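Transcriptional regulator (Rhodococcus sp., PDB 2O0Y) probably binds DNA and regulates transcription as a member of the IclR family, through a helix-turn-helix domain joined to a C-terminal domain. Local coordinates at residues B[157-162]-B[188-193]. Sequence-based numbering, arbitrary orientation.
Sequences LLLAAP and DGRERG
Leu159 and Arg190 carry this contact between them; the two side chains pass alongside, each running towards the other's backbone. The tight part is apolar: Leu159 CD2 rests 3.6 Å from Arg190 CB, under the arch of the arginine. With CG anti to the backbone N (chi1 -173°) the arginine chain starts out extended, then bends at chi3 (-94°), which lays one face of the guanidinium over the leucine. CD2 lies beneath the centre of that flat group, 3.8 Å from Arg190 CZ, so methyl meets face and no N-H is directed at it. On the helix side, Val186, one turn before Arg190, also touches Leu159. In the fold, this joins the loop between helices 152-157 and 165-171 to the C-terminal end of helix 178-192, within the IclR C-terminal, GAF-related domain; Gly193, with positive phi (103°), ends that helix and leads to edge strand 195-198. The outer side is polar and faces solvent, and it is looser in that Arg190 is exposed there. Its NH1 forms a salt bridge with Glu187, a helical neighbour, which probably helps to hold the guanidinium in this rotation. Arg190 NH2 comes close to the loop backbone, 2.6 Å from Leu159 O, but the angle is too poor for a hydrogen bond.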
# COMPACT_ATOMS: atom_id res chain seq x y z
N LEU B 157 6.36 15.89 11.38
CA LEU B 157 5.89 14.51 11.17
C LEU B 157 6.27 13.61 12.32
O LEU B 157 5.53 12.68 12.63
CB LEU B 157 6.43 13.93 9.86
CG LEU B 157 5.89 14.69 8.64
CD1 LEU B 157 6.73 14.33 7.41
CD2 LEU B 157 4.40 14.33 8.44
N LEU B 158 7.41 13.87 12.97
CA LEU B 158 7.86 12.97 14.05
C LEU B 158 7.05 13.19 15.32
O LEU B 158 7.25 12.47 16.29
CB LEU B 158 9.35 13.14 14.36
CG LEU B 158 10.27 12.55 13.30
CD1 LEU B 158 11.73 13.06 13.47
CD2 LEU B 158 10.18 10.99 13.32
N LEU B 159 6.16 14.19 15.31
CA LEU B 159 5.23 14.42 16.44
C LEU B 159 4.34 13.21 16.60
O LEU B 159 3.97 12.86 17.73
CB LEU B 159 4.33 15.63 16.21
CG LEU B 159 4.91 17.04 16.30
CD1 LEU B 159 3.86 18.10 15.91
CD2 LEU B 159 5.43 17.34 17.68
N ALA B 160 3.95 12.59 15.48
CA ALA B 160 3.13 11.37 15.57
C ALA B 160 3.95 10.08 15.74
O ALA B 160 3.38 9.02 15.90
CB ALA B 160 2.15 11.27 14.38
N ALA B 161 5.27 10.15 15.69
CA ALA B 161 6.06 8.93 15.70
C ALA B 161 7.32 9.06 16.53
O ALA B 161 8.41 8.90 15.99
CB ALA B 161 6.40 8.49 14.29
N PRO B 162 7.19 9.25 17.87
CA PRO B 162 8.37 9.36 18.71
C PRO B 162 9.15 8.04 18.75
O PRO B 162 10.35 8.06 19.02
CB PRO B 162 7.80 9.65 20.10
CG PRO B 162 6.43 9.06 20.06
CD PRO B 162 5.95 9.33 18.66
N ASP B 188 9.94 20.67 21.49
CA ASP B 188 9.83 22.13 21.33
C ASP B 188 8.76 22.48 20.27
O ASP B 188 7.96 23.38 20.45
CB ASP B 188 11.16 22.70 20.88
CG ASP B 188 12.28 22.46 21.88
OD1 ASP B 188 12.09 21.74 22.88
OD2 ASP B 188 13.38 23.00 21.65
N GLY B 189 8.74 21.75 19.16
CA GLY B 189 7.67 21.94 18.18
C GLY B 189 6.28 21.65 18.73
O GLY B 189 5.31 22.29 18.33
N ARG B 190 6.17 20.67 19.62
CA ARG B 190 4.85 20.27 20.12
C ARG B 190 4.27 21.39 21.00
O ARG B 190 3.10 21.76 20.89
CB ARG B 190 4.95 18.94 20.88
CG ARG B 190 3.65 18.34 21.31
CD ARG B 190 3.85 17.00 22.06
NE ARG B 190 3.74 15.86 21.14
CZ ARG B 190 4.77 15.11 20.74
NH1 ARG B 190 6.01 15.35 21.17
NH2 ARG B 190 4.54 14.11 19.90
N GLU B 191 5.14 21.96 21.84
CA GLU B 191 4.82 23.08 22.73
C GLU B 191 4.42 24.33 21.96
O GLU B 191 3.37 24.89 22.21
CB GLU B 191 6.01 23.40 23.64
CG GLU B 191 6.97 22.23 23.90
CD GLU B 191 7.67 22.29 25.25
OE1 GLU B 191 8.41 23.28 25.51
OE2 GLU B 191 7.49 21.33 26.05
N ARG B 192 5.26 24.74 21.00
CA ARG B 192 5.05 25.96 20.21
C ARG B 192 3.92 25.87 19.17
O ARG B 192 3.23 26.87 18.91
CB ARG B 192 6.33 26.32 19.49
CG ARG B 192 6.34 27.69 18.85
CD ARG B 192 7.73 27.97 18.36
NE ARG B 192 8.21 26.78 17.68
CZ ARG B 192 9.20 26.01 18.13
NH1 ARG B 192 9.85 26.35 19.25
NH2 ARG B 192 9.54 24.92 17.42
N GLY B 193 3.78 24.70 18.56
CA GLY B 193 2.72 24.44 17.58
C GLY B 193 3.22 24.46 16.15
O GLY B 193 2.45 24.26 15.22